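Local coordinates for protein sorting nexin-3 (Saccharomyces cerevisiae S288C, PDB 1OCU) that binds phosphatidylinositol 3-phosphate through its PX domain and serves the retrieval machinery that keeps late Golgi membrane proteins in place, at residues A[38-43]-A[58-63]; A[78-83]-A[155-160]. All blocks are in the same frame, centred on the assembly; numbering follows the deposited sequence.

Interaction 1: A[38-43]-A[58-63]; sequences IEVHNP and TDYEII
Backbone bonds join the antiparallel strands at two hydrogen-bonded pairs, Glu39 with Ile63 and His41 with Glu61. Each pair is bonded in both directions, as in Glu39 N to Ile63 O (3.0 Å) and Glu61 N to His41 O (2.9 Å). Between them lies the non-hydrogen-bonded pair of Val40 and Ile62, where the CA-H of Val40 leans on Glu61 O (CA to O 3.3 Å). The match then slips: between the His41-Glu61 pair and the bonding of Lys44 with Asp59 stand two residues on one strand, Asn42 (in a left-handed backbone conformation) and Pro43, and one on the other, Tyr60, consistent with a beta bulge.

One polar side-chain bond crosses on the face of Glu39, His41, Glu61 and Ile63. With CG set between the backbone N and the carbonyl carbon (chi1 73°), the His41 ring stands beside Glu61, and NE2 donates to OE2 at 3.2 Å. The acceptor lies in the ring plane, yet the donor comes down from above the carboxylate, whose plane is turned 70° from the ring. CB of Asn42 lies over the rim of one ring face.

Apolar contacts gather on and beside the face of Val40 and Ile62. Ile38 runs alongside Ile62, CD1 to CG2 3.8 Å, and Val40 lies next to the same isoleucine. The CG1 branch of Val40 meets Tyr60 CB at 3.7 Å, while Pro43 CB reaches Tyr60 CD2 at 3.7 Å. Farther out, Tyr60 touches Arg127, a lipid-binding residue, and helix 121-139 supplies Asn132 and Arg128 to the backbone of Val40. This is the first hairpin of the PX domain's three-stranded antiparallel sheet.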
ATOM      1  N   ILE A  38      -5.966  -4.987  -6.847  1.00 35.77           N
ATOM      2  CA  ILE A  38      -4.938  -4.058  -6.422  1.00 33.39           C
ATOM      3  C   ILE A  38      -3.546  -4.580  -6.744  1.00 34.14           C
ATOM      4  O   ILE A  38      -3.280  -5.782  -6.653  1.00 31.80           O
ATOM      5  CB  ILE A  38      -5.084  -3.765  -4.905  1.00 29.65           C
ATOM      6  CG1 ILE A  38      -4.209  -2.580  -4.506  1.00 29.25           C
ATOM      7  CG2 ILE A  38      -4.729  -4.991  -4.106  1.00 29.58           C
ATOM      8  CD1 ILE A  38      -4.575  -1.977  -3.169  1.00 28.14           C
ATOM      9  N   GLU A  39      -2.665  -3.670  -7.147  1.00 34.78           N
ATOM     10  CA  GLU A  39      -1.296  -4.041  -7.477  1.00 36.83           C
ATOM     11  C   GLU A  39      -0.295  -2.955  -7.112  1.00 35.07           C
ATOM     12  O   GLU A  39      -0.614  -1.768  -7.103  1.00 33.89           O
ATOM     13  CB  GLU A  39      -1.167  -4.355  -8.970  1.00 42.17           C
ATOM     14  CG  GLU A  39       0.260  -4.726  -9.379  1.00 51.64           C
ATOM     15  CD  GLU A  39       0.461  -4.816 -10.888  1.00 55.89           C
ATOM     16  OE1 GLU A  39       1.618  -5.034 -11.313  1.00 55.88           O
ATOM     17  OE2 GLU A  39      -0.529  -4.670 -11.646  1.00 58.69           O
ATOM     18  N   VAL A  40       0.924  -3.376  -6.802  1.00 35.19           N
ATOM     19  CA  VAL A  40       1.992  -2.446  -6.467  1.00 33.30           C
ATOM     20  C   VAL A  40       3.081  -2.673  -7.488  1.00 33.02           C
ATOM     21  O   VAL A  40       3.609  -3.770  -7.594  1.00 32.30           O
ATOM     22  CB  VAL A  40       2.557  -2.719  -5.075  1.00 33.68           C
ATOM     23  CG1 VAL A  40       3.711  -1.767  -4.792  1.00 33.27           C
ATOM     24  CG2 VAL A  40       1.463  -2.561  -4.041  1.00 32.42           C
ATOM     25  N   HIS A  41       3.415  -1.636  -8.245  1.00 34.87           N
ATOM     26  CA  HIS A  41       4.438  -1.756  -9.273  1.00 35.90           C
ATOM     27  C   HIS A  41       5.010  -0.386  -9.621  1.00 36.23           C
ATOM     28  O   HIS A  41       4.824   0.581  -8.885  1.00 37.73           O
ATOM     29  CB  HIS A  41       3.828  -2.348 -10.541  1.00 37.74           C
ATOM     30  CG  HIS A  41       2.950  -1.387 -11.278  1.00 40.39           C
ATOM     31  ND1 HIS A  41       2.679  -1.506 -12.623  1.00 42.75           N
ATOM     32  CD2 HIS A  41       2.322  -0.258 -10.867  1.00 43.43           C
ATOM     33  CE1 HIS A  41       1.928  -0.489 -13.008  1.00 43.80           C
ATOM     34  NE2 HIS A  41       1.698   0.284 -11.962  1.00 43.46           N
ATOM     35  N   ASN A  42       5.695  -0.323 -10.763  1.00 35.47           N
ATOM     36  CA  ASN A  42       6.280   0.906 -11.277  1.00 34.23           C
ATOM     37  C   ASN A  42       7.148   1.679 -10.276  1.00 33.09           C
ATOM     38  O   ASN A  42       6.924   2.865 -10.027  1.00 30.84           O
ATOM     39  CB  ASN A  42       5.150   1.805 -11.782  1.00 37.89           C
ATOM     40  CG  ASN A  42       5.649   2.946 -12.632  1.00 40.32           C
ATOM     41  OD1 ASN A  42       4.982   3.969 -12.765  1.00 42.78           O
ATOM     42  ND2 ASN A  42       6.823   2.774 -13.225  1.00 43.38           N
ATOM     43  N   PRO A  43       8.163   1.022  -9.699  1.00 32.76           N
ATOM     44  CA  PRO A  43       9.027   1.708  -8.736  1.00 32.55           C
ATOM     45  C   PRO A  43       9.853   2.815  -9.385  1.00 32.53           C
ATOM     46  O   PRO A  43      10.231   2.718 -10.546  1.00 32.79           O
ATOM     47  CB  PRO A  43       9.890   0.577  -8.188  1.00 33.59           C
ATOM     48  CG  PRO A  43      10.014  -0.334  -9.372  1.00 34.25           C
ATOM     49  CD  PRO A  43       8.607  -0.365  -9.911  1.00 32.32           C
ATOM     50  N   THR A  58      13.060   5.696  -2.753  1.00 31.00           N
ATOM     51  CA  THR A  58      12.278   4.974  -3.743  1.00 31.57           C
ATOM     52  C   THR A  58      10.806   4.900  -3.314  1.00 31.04           C
ATOM     53  O   THR A  58      10.503   4.694  -2.137  1.00 29.85           O
ATOM     54  CB  THR A  58      12.774   3.520  -3.898  1.00 31.98           C
ATOM     55  OG1 THR A  58      14.171   3.511  -4.204  1.00 33.46           O
ATOM     56  CG2 THR A  58      12.008   2.820  -5.013  1.00 30.38           C
ATOM     57  N   ASP A  59       9.893   5.084  -4.256  1.00 29.79           N
ATOM     58  CA  ASP A  59       8.484   4.943  -3.927  1.00 30.32           C
ATOM     59  C   ASP A  59       7.862   4.039  -4.971  1.00 29.98           C
ATOM     60  O   ASP A  59       8.449   3.803  -6.026  1.00 28.78           O
ATOM     61  CB  ASP A  59       7.766   6.303  -3.820  1.00 29.29           C
ATOM     62  CG  ASP A  59       7.756   7.088  -5.106  1.00 30.86           C
ATOM     63  OD1 ASP A  59       7.378   8.274  -5.040  1.00 31.61           O
ATOM     64  OD2 ASP A  59       8.103   6.548  -6.177  1.00 34.27           O
ATOM     65  N   TYR A  60       6.685   3.509  -4.666  1.00 31.02           N
ATOM     66  CA  TYR A  60       6.022   2.590  -5.577  1.00 30.32           C
ATOM     67  C   TYR A  60       4.609   3.048  -5.865  1.00 31.74           C
ATOM     68  O   TYR A  60       3.992   3.754  -5.056  1.00 31.50           O
ATOM     69  CB  TYR A  60       5.986   1.188  -4.956  1.00 29.80           C
ATOM     70  CG  TYR A  60       7.328   0.717  -4.453  1.00 27.29           C
ATOM     71  CD1 TYR A  60       7.919   1.305  -3.338  1.00 25.90           C
ATOM     72  CD2 TYR A  60       8.038  -0.268  -5.135  1.00 29.07           C
ATOM     73  CE1 TYR A  60       9.192   0.935  -2.916  1.00 28.88           C
ATOM     74  CE2 TYR A  60       9.314  -0.651  -4.727  1.00 30.00           C
ATOM     75  CZ  TYR A  60       9.890  -0.042  -3.619  1.00 31.72           C
ATOM     76  OH  TYR A  60      11.169  -0.384  -3.239  1.00 32.58           O
ATOM     77  N   GLU A  61       4.090   2.655  -7.020  1.00 30.33           N
ATOM     78  CA  GLU A  61       2.732   3.036  -7.353  1.00 32.96           C
ATOM     79  C   GLU A  61       1.753   1.940  -6.980  1.00 32.47           C
ATOM     80  O   GLU A  61       1.968   0.763  -7.290  1.00 30.05           O
ATOM     81  CB  GLU A  61       2.580   3.326  -8.844  1.00 35.33           C
ATOM     82  CG  GLU A  61       1.153   3.689  -9.206  1.00 38.41           C
ATOM     83  CD  GLU A  61       0.931   3.813 -10.690  1.00 42.63           C
ATOM     84  OE1 GLU A  61       1.523   4.728 -11.305  1.00 43.26           O
ATOM     85  OE2 GLU A  61       0.161   2.988 -11.237  1.00 45.79           O
ATOM     86  N   ILE A  62       0.690   2.337  -6.290  1.00 32.45           N
ATOM     87  CA  ILE A  62      -0.369   1.413  -5.915  1.00 32.27           C
ATOM     88  C   ILE A  62      -1.540   1.783  -6.830  1.00 31.93           C
ATOM     89  O   ILE A  62      -1.993   2.932  -6.834  1.00 29.86           O
ATOM     90  CB  ILE A  62      -0.821   1.584  -4.431  1.00 33.80           C
ATOM     91  CG1 ILE A  62       0.342   1.320  -3.472  1.00 34.82           C
ATOM     92  CG2 ILE A  62      -1.943   0.590  -4.100  1.00 31.35           C
ATOM     93  CD1 ILE A  62       1.440   2.347  -3.552  1.00 43.02           C
ATOM     94  N   ILE A  63      -1.999   0.831  -7.637  1.00 31.26           N
ATOM     95  CA  ILE A  63      -3.135   1.087  -8.508  1.00 31.43           C
ATOM     96  C   ILE A  63      -4.238   0.135  -8.063  1.00 33.60           C
ATOM     97  O   ILE A  63      -4.003  -1.054  -7.845  1.00 32.97           O
ATOM     98  CB  ILE A  63      -2.793   0.884 -10.002  1.00 31.84           C
ATOM     99  CG1 ILE A  63      -4.001   1.284 -10.851  1.00 31.78           C
ATOM    100  CG2 ILE A  63      -2.404  -0.556 -10.272  1.00 32.50           C
ATOM    101  CD1 ILE A  63      -3.667   1.652 -12.269  1.00 33.66           C
TER

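Interaction 2: A[78-83]-A[155-160]; sequences VRRRYS and IEAEKF. With PIB (2-(butanoyloxy)-1-{[(hydroxy{[2,3,4,6-tetrahydroxy-5-(phosphonooxy)cyclohexyl]oxy}phosphoryl)oxy]methyl}ethyl butanoate), chain C.
Arg80 and Ala157 make the tight end of this contact. The guanidinium grips Ala157 O end-on with two nitrogens, NH2 at 2.8 Å and NH1 at 3.3 Å; both arrive from one face of the carbonyl plane, while the oxygen lies in the plane of the guanidinium. NH1 also donates to Arg79 O and, weakly, to Glu158 O. The side chain gets there by a bend at chi2 (-77°), which swings it off the strand toward the chain that follows helix 149-156. Phe160 CB sits over the rim of one guanidinium face, 3.4 Å from NE of Arg80, and Val78 CG2 over the rim of the opposite one. The side chain of Val78 sets out toward the other segment, its CG1 branch entering among carbonyls, 3.2 Å from Ala157 O and 3.5 Å from Ile155 O.

The outer side is looser. Glu158 and Lys159 are exposed, their side chains setting off away from the strand at CB, and a water links Arg79 N to Glu158 O. Past Arg80 the segments part, and residues 81-83 meet the bound phosphoinositide instead. Ser83 holds oxygen O33 of its 3-phosphate twice, from N at 3.1 Å and from OG at 2.7 Å, while Arg81 NH2 adds a weak bond to O32; Lys112 and Arg127 also hydrogen-bond to the lipid.

Neighbouring arginines thus do different work. Buried Arg80 is met by carbonyl oxygens of Arg79 and of the chain beyond a helix C-terminus, and by a cation-pi contact with Phe154, surroundings that would favour the cation, whereas Arg81 and the N-terminus of helix 82-89, with Ser83 in its first turn, probably present positive potential to the phosphate.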
ATOM      1  N   VAL A  78      -1.897   5.881  -6.580  1.00 34.97           N
ATOM      2  CA  VAL A  78      -1.090   6.680  -5.677  1.00 33.17           C
ATOM      3  C   VAL A  78       0.308   6.087  -5.598  1.00 32.12           C
ATOM      4  O   VAL A  78       0.550   4.974  -6.059  1.00 30.81           O
ATOM      5  CB  VAL A  78      -1.716   6.730  -4.268  1.00 34.34           C
ATOM      6  CG1 VAL A  78      -3.164   7.223  -4.363  1.00 35.79           C
ATOM      7  CG2 VAL A  78      -1.674   5.357  -3.620  1.00 33.72           C
ATOM      8  N   ARG A  79       1.233   6.846  -5.031  1.00 31.71           N
ATOM      9  CA  ARG A  79       2.599   6.385  -4.895  1.00 31.56           C
ATOM     10  C   ARG A  79       2.921   6.371  -3.413  1.00 31.44           C
ATOM     11  O   ARG A  79       2.513   7.268  -2.670  1.00 31.65           O
ATOM     12  CB  ARG A  79       3.559   7.299  -5.677  1.00 33.69           C
ATOM     13  CG  ARG A  79       3.322   7.299  -7.211  1.00 32.33           C
ATOM     14  CD  ARG A  79       4.531   7.857  -7.980  1.00 32.23           C
ATOM     15  NE  ARG A  79       5.685   6.975  -7.827  1.00 33.91           N
ATOM     16  CZ  ARG A  79       5.913   5.896  -8.571  1.00 32.20           C
ATOM     17  NH1 ARG A  79       5.080   5.568  -9.548  1.00 29.31           N
ATOM     18  NH2 ARG A  79       6.953   5.110  -8.297  1.00 30.30           N
ATOM     19  N   ARG A  80       3.636   5.340  -2.979  1.00 29.44           N
ATOM     20  CA  ARG A  80       3.975   5.204  -1.578  1.00 27.40           C
ATOM     21  C   ARG A  80       5.399   4.708  -1.353  1.00 30.05           C
ATOM     22  O   ARG A  80       5.928   3.904  -2.125  1.00 30.59           O
ATOM     23  CB  ARG A  80       2.993   4.235  -0.901  1.00 25.78           C
ATOM     24  CG  ARG A  80       1.524   4.676  -0.910  1.00 25.78           C
ATOM     25  CD  ARG A  80       1.268   5.749   0.125  1.00 24.52           C
ATOM     26  NE  ARG A  80      -0.152   6.031   0.311  1.00 29.17           N
ATOM     27  CZ  ARG A  80      -0.849   6.952  -0.350  1.00 28.12           C
ATOM     28  NH1 ARG A  80      -0.265   7.708  -1.265  1.00 25.23           N
ATOM     29  NH2 ARG A  80      -2.141   7.119  -0.085  1.00 26.86           N
ATOM     30  N   ARG A  81       5.995   5.201  -0.272  1.00 30.03           N
ATOM     31  CA  ARG A  81       7.336   4.840   0.165  1.00 30.70           C
ATOM     32  C   ARG A  81       7.204   3.626   1.069  1.00 29.92           C
ATOM     33  O   ARG A  81       6.149   3.408   1.664  1.00 29.02           O
ATOM     34  CB  ARG A  81       7.923   5.938   1.040  1.00 32.55           C
ATOM     35  CG  ARG A  81       8.639   7.060   0.386  1.00 35.38           C
ATOM     36  CD  ARG A  81       9.724   7.461   1.373  1.00 38.24           C
ATOM     37  NE  ARG A  81      10.154   8.835   1.221  1.00 40.88           N
ATOM     38  CZ  ARG A  81      11.210   9.347   1.834  1.00 37.26           C
ATOM     39  NH1 ARG A  81      11.517  10.614   1.633  1.00 39.46           N
ATOM     40  NH2 ARG A  81      11.957   8.589   2.628  1.00 34.24           N
ATOM     41  N   TYR A  82       8.293   2.880   1.232  1.00 27.78           N
ATOM     42  CA  TYR A  82       8.264   1.712   2.094  1.00 27.79           C
ATOM     43  C   TYR A  82       7.904   2.121   3.519  1.00 26.93           C
ATOM     44  O   TYR A  82       7.134   1.445   4.186  1.00 25.69           O
ATOM     45  CB  TYR A  82       9.617   0.989   2.079  1.00 28.96           C
ATOM     46  CG  TYR A  82       9.655  -0.221   2.981  1.00 27.93           C
ATOM     47  CD1 TYR A  82      10.042  -0.114   4.315  1.00 28.65           C
ATOM     48  CD2 TYR A  82       9.262  -1.473   2.511  1.00 28.09           C
ATOM     49  CE1 TYR A  82      10.035  -1.229   5.163  1.00 30.02           C
ATOM     50  CE2 TYR A  82       9.250  -2.589   3.348  1.00 27.38           C
ATOM     51  CZ  TYR A  82       9.633  -2.462   4.668  1.00 28.95           C
ATOM     52  OH  TYR A  82       9.592  -3.565   5.496  1.00 32.28           O
ATOM     53  N   SER A  83       8.463   3.229   3.990  1.00 27.27           N
ATOM     54  CA  SER A  83       8.151   3.691   5.344  1.00 28.25           C
ATOM     55  C   SER A  83       6.682   4.105   5.417  1.00 27.11           C
ATOM     56  O   SER A  83       6.106   4.126   6.496  1.00 28.39           O
ATOM     57  CB  SER A  83       9.049   4.867   5.750  1.00 26.86           C
ATOM     58  OG  SER A  83       8.934   5.921   4.813  1.00 29.58           O
ATOM     59  N   ILE A 155      -5.085   3.766   0.152  1.00 28.60           N
ATOM     60  CA  ILE A 155      -5.264   3.513  -1.274  1.00 26.45           C
ATOM     61  C   ILE A 155      -5.713   4.709  -2.095  1.00 27.96           C
ATOM     62  O   ILE A 155      -5.434   4.777  -3.292  1.00 27.78           O
ATOM     63  CB  ILE A 155      -6.289   2.373  -1.506  1.00 28.55           C
ATOM     64  CG1 ILE A 155      -5.707   1.047  -1.018  1.00 29.22           C
ATOM     65  CG2 ILE A 155      -6.681   2.285  -2.981  1.00 28.57           C
ATOM     66  CD1 ILE A 155      -6.650  -0.131  -1.172  1.00 30.14           C
ATOM     67  N   GLU A 156      -6.378   5.669  -1.462  1.00 29.32           N
ATOM     68  CA  GLU A 156      -6.905   6.805  -2.209  1.00 30.29           C
ATOM     69  C   GLU A 156      -6.251   8.178  -2.120  1.00 30.52           C
ATOM     70  O   GLU A 156      -6.205   8.897  -3.115  1.00 28.30           O
ATOM     71  CB  GLU A 156      -8.393   6.963  -1.888  1.00 31.64           C
ATOM     72  CG  GLU A 156      -9.263   5.871  -2.464  1.00 34.15           C
ATOM     73  CD  GLU A 156     -10.737   6.075  -2.156  1.00 38.05           C
ATOM     74  OE1 GLU A 156     -11.572   5.355  -2.751  1.00 39.22           O
ATOM     75  OE2 GLU A 156     -11.060   6.949  -1.320  1.00 37.26           O
ATOM     76  N   ALA A 157      -5.772   8.550  -0.937  1.00 32.30           N
ATOM     77  CA  ALA A 157      -5.160   9.861  -0.730  1.00 33.83           C
ATOM     78  C   ALA A 157      -3.903  10.089  -1.557  1.00 36.53           C
ATOM     79  O   ALA A 157      -3.122   9.168  -1.789  1.00 37.21           O
ATOM     80  CB  ALA A 157      -4.845  10.050   0.746  1.00 31.12           C
ATOM     81  N   GLU A 158      -3.713  11.324  -2.006  1.00 40.19           N
ATOM     82  CA  GLU A 158      -2.536  11.674  -2.795  1.00 43.41           C
ATOM     83  C   GLU A 158      -1.307  11.397  -1.934  1.00 43.76           C
ATOM     84  O   GLU A 158      -0.365  10.733  -2.362  1.00 42.35           O
ATOM     85  CB  GLU A 158      -2.575  13.154  -3.181  1.00 45.61           C
ATOM     86  CG  GLU A 158      -1.356  13.627  -3.954  1.00 50.89           C
ATOM     87  CD  GLU A 158      -1.281  15.144  -4.063  1.00 55.22           C
ATOM     88  OE1 GLU A 158      -1.077  15.816  -3.023  1.00 55.16           O
ATOM     89  OE2 GLU A 158      -1.430  15.662  -5.193  1.00 57.04           O
ATOM     90  N   LYS A 159      -1.327  11.916  -0.715  1.00 45.13           N
ATOM     91  CA  LYS A 159      -0.233  11.714   0.217  1.00 48.47           C
ATOM     92  C   LYS A 159      -0.833  11.093   1.460  1.00 49.50           C
ATOM     93  O   LYS A 159      -1.897  11.511   1.916  1.00 49.32           O
ATOM     94  CB  LYS A 159       0.430  13.048   0.572  1.00 51.10           C
ATOM     95  CG  LYS A 159       1.173  13.714  -0.590  1.00 55.70           C
ATOM     96  CD  LYS A 159       2.673  13.396  -0.588  1.00 58.03           C
ATOM     97  CE  LYS A 159       3.401  14.117   0.557  1.00 59.77           C
ATOM     98  NZ  LYS A 159       4.879  13.890   0.562  1.00 59.42           N
ATOM     99  N   PHE A 160      -0.162  10.081   1.997  1.00 50.80           N
ATOM    100  CA  PHE A 160      -0.636   9.412   3.196  1.00 52.04           C
ATOM    101  C   PHE A 160       0.073  10.014   4.408  1.00 56.06           C
ATOM    102  O   PHE A 160      -0.579  10.486   5.341  1.00 57.87           O
ATOM    103  CB  PHE A 160      -0.353   7.912   3.117  1.00 46.12           C
ATOM    104  CG  PHE A 160      -0.957   7.128   4.241  1.00 40.69           C
ATOM    105  CD1 PHE A 160      -2.340   7.017   4.363  1.00 38.62           C
ATOM    106  CD2 PHE A 160      -0.150   6.515   5.190  1.00 39.09           C
ATOM    107  CE1 PHE A 160      -2.912   6.304   5.414  1.00 36.12           C
ATOM    108  CE2 PHE A 160      -0.709   5.798   6.249  1.00 38.09           C
ATOM    109  CZ  PHE A 160      -2.093   5.693   6.361  1.00 39.02           C
TER
HETATM  110  C1  PIB C1163      14.547   2.151   6.699  1.00 44.79           C
HETATM  111  C2  PIB C1163      13.279   2.823   6.109  1.00 40.62           C
HETATM  112  C3  PIB C1163      13.466   3.003   4.597  1.00 38.17           C
HETATM  113  C4  PIB C1163      13.763   1.608   3.885  1.00 36.07           C
HETATM  114  C5  PIB C1163      15.077   1.003   4.475  1.00 37.94           C
HETATM  115  C6  PIB C1163      14.847   0.776   6.018  1.00 41.97           C
HETATM  116  O1  PIB C1163      14.334   1.991   8.105  1.00 51.05           O
HETATM  117  O2  PIB C1163      12.157   1.994   6.363  1.00 41.62           O
HETATM  118  O3  PIB C1163      12.259   3.638   4.158  1.00 34.29           O
HETATM  119  O4  PIB C1163      13.956   1.806   2.483  1.00 34.03           O
HETATM  120  O5  PIB C1163      15.352  -0.243   3.857  1.00 38.91           O
HETATM  121  O6  PIB C1163      16.022   0.216   6.595  1.00 42.11           O
HETATM  122  P1  PIB C1163      14.994   2.903   9.221  1.00 53.96           P
HETATM  123  O11 PIB C1163      14.104   2.756  10.531  1.00 54.51           O
HETATM  124  O12 PIB C1163      15.061   4.402   8.756  1.00 53.15           O
HETATM  125  O13 PIB C1163      16.492   2.325   9.492  1.00 54.29           O
HETATM  126  P3  PIB C1163      12.161   4.654   2.932  1.00 31.29           P
HETATM  127  O31 PIB C1163      12.512   3.891   1.603  1.00 34.32           O
HETATM  128  O32 PIB C1163      13.196   5.821   3.192  1.00 33.22           O
HETATM  129  O33 PIB C1163      10.664   5.134   2.851  1.00 32.20           O
HETATM  130  C7  PIB C1163      17.597   2.636   8.648  1.00 54.84           C
HETATM  131  C8  PIB C1163      18.838   2.479   9.518  1.00 53.83           C
HETATM  132  O   HOH W   1       0.146   9.820  -4.593  1.00 34.70           O

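In the fold
Running from the N terminus, strand 36-46 meets strand 57-66 in interaction 1, which closes a loop of 14 residues without helix. Only after this does strand 75-81 open interaction 2, whose 71 intervening residues, largely helical, end where the chain leaves helix 149-156. The two loops therefore follow in series and neither nest nor cross. They share the sheet: strand 57-66 is central, and Tyr60 O to Arg80 N and Ile62 N to Val78 O are probable hydrogen bonds between the contacts. Ile38 also packs on Ile155, so the end of helix 149-156 and the chain after it are tied to the first and third strands.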